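Local coordinates for protein hypothetical NUDIX hydrolase (Listeria monocytogenes, PDB 3SON) that probably hydrolyses nucleoside diphosphates linked to another moiety, as Nudix (MutT-type) enzymes do, with a calcium ion bound in the crystal, at residues Glu139-Asn143 against Asn144-Ala148; Val116-Glu119 against Ser120-Leu124; Ile75-Phe78 against His79-Asn83. All coordinates share one frame; numbering follows the deposited sequence.

From the N terminus, contact 3 comes first: where strand 66-76 ends, residues 75-83 coil through a short 3-10 turn into the loop that leads to strand 87-96. Contact 2 follows at residues 116-124, tying strand 110-116 directly to helix 118-124. Contact 1, at 139-148, ends helix 128-142 and leads the C-terminal tail against strand 66-76. Each is a local turn within one continuous stretch, and the three are in series, so none nests within or crosses another. Contacts 2 and 1 belong to successive helices, with centres about 18 Å apart, whereas contacts 1 and 3 lie on opposite sides of the chain's centre, and both also meet the second subunit.

Contact 1 of 3, residues Glu139-Asn143 against Asn144-Ala148; sequences ERLKN and NDMKA
R140 reaches out from the last turn of helix 128-142 and runs its side chain past the carbonyl oxygen of D145. CG, CD and NE continue in an extended line (chi2 -177°, chi3 179°), long enough for NH1 to meet D145 O at 2.9 Å. The oxygen lies in the guanidinium plane, although the nitrogen stands above the plane of the carbonyl. K147 crosses one face of the same guanidinium through CG; its NZ and R140 NH2 both form salt bridges to D70 on strand 66-76, which brings the two cations together round one carboxylate. R140 NE is held by E136. The helix stops here in a Schellman motif: N144, with positive phi, sends its N to L141 O at 2.8 Å, and D145 N bonds to R140 O at 3.0 Å. Asparagine suits this position because it tolerates the left-handed conformation better than most residues other than glycine. The selenomethionine M146, bent at chi2 and chi3, places SE 3.6 Å from R140 CB and CE 4.0 Å from L141 CD2, so its apolar end packs beside the helix and against F13. N143 ND2 and D145 OD2 both bond to Y86 OH of the second subunit.

Contact 2 of 3, residues Val116-Glu119 against Ser120-Leu124; sequences VSYE and SAIQL. Unlike the reference sequence in segment 120-124: I122 (reference Val).
Backbone bonds of the first helical turn join V116-E119 to S120-L124: A121 N donates to S117 O at 2.9 Å and I122 N to Y118 O at 3.0 Å, while the next bond, Q123 N to E119 O, is weak. S117, with extended phi and psi of -71° and 166°, stands between strand 110-116 and the helix. Its OG lies between the backbone N and the carbonyl carbon (chi1 68°), where it accepts a hydrogen bond from S120 N at 3.1 Å. This makes S117 the N-cap of helix 118-124, and serine suits the place because its short hydroxyl can reach back to an amide that has no helical carbonyl to bond. Two waters join the capping residue to S120: one accepts from S117 N and meets S120 OG, the other lies between the two hydroxyls. Behind the cap, V116 packs its CG2 against A121 CB, 3.7 Å away, a beta-branched strand residue on a small helical one. One turn apart on another side of the helix, Y118 and I122 form a CH-pi contact. I122 CG1 sits over one face of the ring, 4.0 Å from its centroid and displaced toward the rim, while CD1 carries on past CZ to the hydroxyl. Y118 also rests on L134, Y135 and N138 of helix 128-142 and on F22 of strand 20-27.

Contact 3 of 3, residues Ile75-Phe78 against His79-Asn83; sequences IPNF and HFSFN
The tight 3-10 turn after strand 66-76 begins the loop to strand 87-96, its antiparallel neighbour in the Nudix sheet. P76 O, at the start of the turn, accepts two bonds from H79: ND1 at 3.0 Å, with the oxygen at the imidazole edge and near its plane, and the longer backbone bond from N. Both donors approach the carbonyl from the same face. N77 O is likewise shared, by F80 N and, at 2.7 Å, by S81 N. Proline, with restricted phi and no N-H to donate, fits this last strand residue, its carbonyl turned to H79. The H79 ring, held at one edge by its ND1 bond, forms a face-to-face stack with F78; the centroids are 4.6 Å apart, the planes 19° from parallel, and F78 CZ lies over the imidazole toward its rim. F78 also meets Y135 of the second subunit, their planes about 50° apart. I75 crosses F80 at about a right angle, its CG2 3.3 Å from CE2, and the same CG2 also touches H79 ND1, while H79 CB lies over one face of the F80 ring, above its centre. The F80 side chain is about 9 Å from the bound calcium ion. N77 has CG anti to its backbone N (chi1 -161°), which places the amide beside S81 and N83: ND2 donates to a water at 2.7 Å that also meets S81 OG, and weakly to N83 O. S81 OG in turn accepts a hydrogen bond from N83 N at 3.1 Å, forming an ST turn. Donation from ND1 implies a proton on that nitrogen, consistent with either a neutral or a charged ring; two carbonyls, each gripped by two donors, hold the turn together, and the imidazole supplies one of the four.

Contact 1 of 3, residues Glu139-Asn143 against Asn144-Ala148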
loop_
_atom_site.group_PDB
_atom_site.type_symbol
_atom_site.label_atom_id
_atom_site.label_comp_id
_atom_site.label_asym_id
_atom_site.label_seq_id
_atom_site.Cartn_x
_atom_site.Cartn_y
_atom_site.Cartn_z
ATOM N N GLU A 139 -17.164 -0.810 2.386
ATOM C CA GLU A 139 -18.001 0.273 1.825
ATOM C C GLU A 139 -18.814 -0.178 0.632
ATOM O O GLU A 139 -20.012 0.132 0.532
ATOM C CB GLU A 139 -17.136 1.499 1.471
ATOM C CG GLU A 139 -16.517 2.194 2.663
ATOM C CD GLU A 139 -17.569 2.637 3.658
ATOM O OE1 GLU A 139 -18.471 3.421 3.281
ATOM O OE2 GLU A 139 -17.490 2.185 4.821
ATOM N N ARG A 140 -18.193 -0.937 -0.263
ATOM C CA ARG A 140 -18.895 -1.504 -1.409
ATOM C C ARG A 140 -20.015 -2.467 -1.029
ATOM O O ARG A 140 -21.091 -2.348 -1.554
ATOM C CB ARG A 140 -17.946 -2.132 -2.354
ATOM C CG ARG A 140 -17.066 -1.186 -3.128
ATOM C CD ARG A 140 -16.226 -2.012 -4.071
ATOM N NE ARG A 140 -15.355 -1.191 -4.893
ATOM C CZ ARG A 140 -15.716 -0.619 -6.028
ATOM N NH1 ARG A 140 -16.979 -0.730 -6.483
ATOM N NH2 ARG A 140 -14.819 0.121 -6.687
ATOM N N LEU A 141 -19.804 -3.337 -0.053
ATOM C CA LEU A 141 -20.888 -4.214 0.367
ATOM C C LEU A 141 -22.044 -3.342 0.878
ATOM O O LEU A 141 -23.140 -3.424 0.361
ATOM C CB LEU A 141 -20.435 -5.205 1.417
ATOM C CG LEU A 141 -19.493 -6.283 0.870
ATOM C CD1 LEU A 141 -18.856 -7.163 2.002
ATOM C CD2 LEU A 141 -20.254 -7.112 -0.153
ATOM N N LYS A 142 -21.772 -2.507 1.880
ATOM C CA LYS A 142 -22.785 -1.625 2.455
ATOM C C LYS A 142 -23.604 -0.883 1.419
ATOM O O LYS A 142 -24.794 -0.649 1.637
ATOM C CB LYS A 142 -22.134 -0.585 3.335
ATOM C CG LYS A 142 -21.651 -1.045 4.685
ATOM C CD LYS A 142 -20.847 0.105 5.274
ATOM C CE LYS A 142 -20.377 -0.124 6.690
ATOM N NZ LYS A 142 -19.850 1.182 7.208
ATOM N N ASN A 143 -22.966 -0.505 0.301
ATOM C CA ASN A 143 -23.602 0.293 -0.730
ATOM C C ASN A 143 -24.201 -0.537 -1.878
ATOM O O ASN A 143 -24.687 0.022 -2.859
ATOM C CB ASN A 143 -22.581 1.253 -1.340
ATOM C CG ASN A 143 -22.161 2.353 -0.384
ATOM O OD1 ASN A 143 -22.615 2.410 0.754
ATOM N ND2 ASN A 143 -21.290 3.235 -0.852
ATOM N N ASN A 144 -24.101 -1.867 -1.768
ATOM C CA ASN A 144 -24.409 -2.773 -2.880
ATOM C C ASN A 144 -23.747 -2.297 -4.214
ATOM O O ASN A 144 -24.403 -2.222 -5.255
ATOM C CB ASN A 144 -25.939 -2.933 -3.064
ATOM C CG ASN A 144 -26.290 -4.106 -3.975
ATOM O OD1 ASN A 144 -25.613 -5.147 -3.966
ATOM N ND2 ASN A 144 -27.318 -3.929 -4.793
ATOM N N ASP A 145 -22.441 -2.030 -4.158
ATOM C CA ASP A 145 -21.681 -1.440 -5.271
ATOM C C ASP A 145 -20.456 -2.259 -5.579
ATOM O O ASP A 145 -19.352 -1.844 -5.273
ATOM C CB ASP A 145 -21.251 -0.058 -4.846
ATOM C CG ASP A 145 -20.657 0.739 -5.986
ATOM O OD1 ASP A 145 -20.818 0.304 -7.187
ATOM O OD2 ASP A 145 -20.090 1.805 -5.692
HETATM N N MSE A 146 -20.650 -3.440 -6.139
HETATM C CA MSE A 146 -19.547 -4.402 -6.304
HETATM C C MSE A 146 -19.278 -4.428 -7.816
HETATM O O MSE A 146 -20.081 -3.888 -8.613
HETATM C CB MSE A 146 -19.918 -5.743 -5.581
HETATM C CG MSE A 146 -19.930 -5.682 -3.949
HETATM SE SE MSE A 146 -18.165 -5.608 -3.285
HETATM C CE MSE A 146 -17.756 -7.526 -3.194
ATOM N N LYS A 147 -18.085 -4.887 -8.208
ATOM C CA LYS A 147 -17.784 -5.139 -9.619
ATOM C C LYS A 147 -17.169 -6.523 -9.792
ATOM O O LYS A 147 -16.183 -6.869 -9.156
ATOM C CB LYS A 147 -16.929 -4.032 -10.270
ATOM C CG LYS A 147 -15.819 -3.472 -9.427
ATOM C CD LYS A 147 -15.049 -2.309 -10.099
ATOM C CE LYS A 147 -13.593 -2.339 -9.590
ATOM N NZ LYS A 147 -12.771 -1.139 -9.933
ATOM N N ALA A 148 -17.772 -7.365 -10.621
ATOM C CA ALA A 148 -17.305 -8.768 -10.743
ATOM C C ALA A 148 -15.995 -8.905 -11.555
ATOM O O ALA A 148 -15.803 -8.228 -12.573
ATOM C CB ALA A 148 -18.396 -9.664 -11.315
#

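Contact 2 of 3, residues Val116-Glu119 against Ser120-Leu124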
loop_
_atom_site.group_PDB
_atom_site.type_symbol
_atom_site.label_atom_id
_atom_site.label_comp_id
_atom_site.label_asym_id
_atom_site.label_seq_id
_atom_site.Cartn_x
_atom_site.Cartn_y
_atom_site.Cartn_z
ATOM N N VAL A 116 -15.207 -12.951 10.913
ATOM C CA VAL A 116 -15.190 -11.880 11.896
ATOM C C VAL A 116 -15.829 -10.618 11.322
ATOM O O VAL A 116 -15.946 -10.455 10.120
ATOM C CB VAL A 116 -13.728 -11.564 12.309
ATOM C CG1 VAL A 116 -13.099 -12.791 12.980
ATOM C CG2 VAL A 116 -12.894 -11.167 11.081
ATOM N N SER A 117 -16.217 -9.698 12.200
ATOM C CA SER A 117 -16.766 -8.446 11.742
ATOM C C SER A 117 -15.662 -7.595 11.111
ATOM O O SER A 117 -14.490 -7.861 11.264
ATOM C CB SER A 117 -17.335 -7.656 12.901
ATOM O OG SER A 117 -16.278 -7.246 13.733
ATOM N N TYR A 118 -16.074 -6.570 10.402
ATOM C CA TYR A 118 -15.141 -5.613 9.850
ATOM C C TYR A 118 -14.131 -5.158 10.887
ATOM O O TYR A 118 -12.880 -5.257 10.735
ATOM C CB TYR A 118 -15.908 -4.409 9.251
ATOM C CG TYR A 118 -14.997 -3.305 8.786
ATOM C CD1 TYR A 118 -14.294 -3.408 7.591
ATOM C CD2 TYR A 118 -14.757 -2.191 9.572
ATOM C CE1 TYR A 118 -13.375 -2.425 7.193
ATOM C CE2 TYR A 118 -13.890 -1.188 9.161
ATOM C CZ TYR A 118 -13.236 -1.282 7.958
ATOM O OH TYR A 118 -12.354 -0.292 7.553
ATOM N N GLU A 119 -14.667 -4.677 11.994
ATOM C CA GLU A 119 -13.851 -4.055 13.014
ATOM C C GLU A 119 -12.904 -5.067 13.633
ATOM O O GLU A 119 -11.724 -4.763 13.857
ATOM C CB GLU A 119 -14.774 -3.346 14.020
ATOM C CG GLU A 119 -15.609 -2.253 13.348
ATOM C CD GLU A 119 -16.908 -2.701 12.641
ATOM O OE1 GLU A 119 -17.331 -3.902 12.696
ATOM O OE2 GLU A 119 -17.576 -1.793 12.046
ATOM N N SER A 120 -13.352 -6.322 13.747
ATOM C CA SER A 120 -12.517 -7.377 14.309
ATOM C C SER A 120 -11.410 -7.753 13.365
ATOM O O SER A 120 -10.273 -7.869 13.776
ATOM C CB SER A 120 -13.338 -8.604 14.694
ATOM O OG SER A 120 -14.213 -8.258 15.768
ATOM N N ALA A 121 -11.743 -7.767 12.058
ATOM C CA ALA A 121 -10.755 -8.072 11.004
ATOM C C ALA A 121 -9.623 -7.028 10.986
ATOM O O ALA A 121 -8.439 -7.387 10.869
ATOM C CB ALA A 121 -11.467 -8.121 9.657
ATOM N N ILE A 122 -9.989 -5.732 11.097
ATOM C CA ILE A 122 -8.982 -4.622 11.154
ATOM C C ILE A 122 -7.978 -4.771 12.297
ATOM O O ILE A 122 -6.789 -4.542 12.081
ATOM C CB ILE A 122 -9.649 -3.221 11.223
ATOM C CG1 ILE A 122 -10.497 -2.979 9.983
ATOM C CG2 ILE A 122 -8.569 -2.161 11.449
ATOM C CD1 ILE A 122 -9.685 -2.637 8.725
ATOM N N GLN A 123 -8.460 -5.248 13.470
ATOM C CA GLN A 123 -7.638 -5.535 14.634
ATOM C C GLN A 123 -6.654 -6.710 14.448
ATOM O O GLN A 123 -5.519 -6.696 14.989
ATOM C CB GLN A 123 -8.540 -5.788 15.869
ATOM C CG GLN A 123 -9.204 -4.536 16.408
ATOM C CD GLN A 123 -8.172 -3.536 16.870
ATOM O OE1 GLN A 123 -7.339 -3.847 17.719
ATOM N NE2 GLN A 123 -8.197 -2.329 16.286
ATOM N N LEU A 124 -7.061 -7.702 13.662
ATOM C CA LEU A 124 -6.235 -8.898 13.371
ATOM C C LEU A 124 -5.137 -8.592 12.376
ATOM O O LEU A 124 -4.053 -9.174 12.441
ATOM C CB LEU A 124 -7.129 -10.037 12.825
ATOM C CG LEU A 124 -8.060 -10.795 13.800
ATOM C CD1 LEU A 124 -8.957 -11.850 13.174
ATOM C CD2 LEU A 124 -7.312 -11.365 14.994
HETATM O O HOH W 1 -16.278 -10.280 14.869
HETATM O O HOH W 2 -16.267 -6.325 16.018
#

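Contact 3 of 3, residues Ile75-Phe78 against His79-Asn83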
loop_
_atom_site.group_PDB
_atom_site.type_symbol
_atom_site.label_atom_id
_atom_site.label_comp_id
_atom_site.label_asym_id
_atom_site.label_seq_id
_atom_site.Cartn_x
_atom_site.Cartn_y
_atom_site.Cartn_z
ATOM N N ILE A 75 4.802 -3.917 -3.252
ATOM C CA ILE A 75 5.492 -4.641 -2.190
ATOM C C ILE A 75 6.937 -4.815 -2.568
ATOM O O ILE A 75 7.222 -5.107 -3.726
ATOM C CB ILE A 75 4.894 -6.056 -1.987
ATOM C CG1 ILE A 75 3.404 -6.021 -1.720
ATOM C CG2 ILE A 75 5.565 -6.769 -0.820
ATOM C CD1 ILE A 75 2.806 -7.427 -1.764
ATOM N N PRO A 76 7.875 -4.656 -1.593
ATOM C CA PRO A 76 9.311 -4.938 -1.843
ATOM C C PRO A 76 9.361 -6.328 -2.431
ATOM O O PRO A 76 8.803 -7.282 -1.868
ATOM C CB PRO A 76 9.933 -4.835 -0.454
ATOM C CG PRO A 76 9.041 -3.858 0.262
ATOM C CD PRO A 76 7.651 -4.078 -0.254
ATOM N N ASN A 77 9.892 -6.428 -3.633
ATOM C CA ASN A 77 9.753 -7.670 -4.362
ATOM C C ASN A 77 10.592 -8.759 -3.703
ATOM O O ASN A 77 10.368 -9.966 -3.941
ATOM C CB ASN A 77 10.129 -7.467 -5.813
ATOM C CG ASN A 77 9.592 -8.570 -6.725
ATOM O OD1 ASN A 77 8.532 -9.193 -6.452
ATOM N ND2 ASN A 77 10.299 -8.815 -7.810
ATOM N N PHE A 78 11.512 -8.351 -2.830
ATOM C CA PHE A 78 12.360 -9.307 -2.079
ATOM C C PHE A 78 11.569 -10.328 -1.204
ATOM O O PHE A 78 12.076 -11.398 -0.855
ATOM C CB PHE A 78 13.422 -8.568 -1.240
ATOM C CG PHE A 78 12.947 -8.055 0.097
ATOM C CD1 PHE A 78 12.934 -8.877 1.203
ATOM C CD2 PHE A 78 12.628 -6.697 0.278
ATOM C CE1 PHE A 78 12.506 -8.396 2.436
ATOM C CE2 PHE A 78 12.255 -6.201 1.514
ATOM C CZ PHE A 78 12.181 -7.056 2.596
ATOM N N HIS A 79 10.368 -9.957 -0.800
ATOM C CA HIS A 79 9.420 -10.901 -0.164
ATOM C C HIS A 79 9.149 -12.119 -1.001
ATOM O O HIS A 79 8.770 -13.176 -0.443
ATOM C CB HIS A 79 8.060 -10.264 0.153
ATOM C CG HIS A 79 8.091 -9.237 1.252
ATOM N ND1 HIS A 79 8.155 -7.922 1.011
ATOM C CD2 HIS A 79 8.001 -9.376 2.630
ATOM C CE1 HIS A 79 8.163 -7.252 2.191
ATOM N NE2 HIS A 79 8.081 -8.140 3.169
ATOM N N PHE A 80 9.334 -11.980 -2.332
ATOM C CA PHE A 80 8.771 -12.923 -3.370
ATOM C C PHE A 80 9.765 -13.401 -4.402
ATOM O O PHE A 80 9.654 -14.540 -4.927
ATOM C CB PHE A 80 7.617 -12.226 -4.144
ATOM C CG PHE A 80 6.626 -11.530 -3.274
ATOM C CD1 PHE A 80 5.895 -12.241 -2.337
ATOM C CD2 PHE A 80 6.378 -10.147 -3.419
ATOM C CE1 PHE A 80 4.979 -11.601 -1.522
ATOM C CE2 PHE A 80 5.466 -9.506 -2.613
ATOM C CZ PHE A 80 4.777 -10.238 -1.633
ATOM N N SER A 81 10.774 -12.568 -4.680
ATOM C CA SER A 81 11.654 -12.786 -5.816
ATOM C C SER A 81 13.092 -12.350 -5.495
ATOM O O SER A 81 13.293 -11.470 -4.718
ATOM C CB SER A 81 11.149 -11.929 -6.981
ATOM O OG SER A 81 11.973 -12.050 -8.128
ATOM N N PHE A 82 14.056 -12.876 -6.182
ATOM C CA PHE A 82 15.425 -12.409 -6.015
ATOM C C PHE A 82 15.788 -11.274 -6.973
ATOM O O PHE A 82 16.820 -10.646 -6.839
ATOM C CB PHE A 82 16.410 -13.580 -6.192
ATOM C CG PHE A 82 16.291 -14.608 -5.108
ATOM C CD1 PHE A 82 16.824 -14.362 -3.840
ATOM C CD2 PHE A 82 15.592 -15.787 -5.322
ATOM C CE1 PHE A 82 16.675 -15.283 -2.813
ATOM C CE2 PHE A 82 15.450 -16.714 -4.301
ATOM C CZ PHE A 82 15.989 -16.460 -3.044
ATOM N N ASN A 83 14.930 -11.017 -7.946
ATOM C CA ASN A 83 15.336 -10.207 -9.063
ATOM C C ASN A 83 14.470 -8.994 -9.134
ATOM O O ASN A 83 13.419 -8.965 -8.524
ATOM C CB ASN A 83 15.234 -11.029 -10.356
ATOM C CG ASN A 83 15.946 -12.364 -10.239
ATOM O OD1 ASN A 83 16.876 -12.497 -9.444
ATOM N ND2 ASN A 83 15.501 -13.361 -11.002
HETATM O O HOH W 3 10.844 -10.315 -9.979
#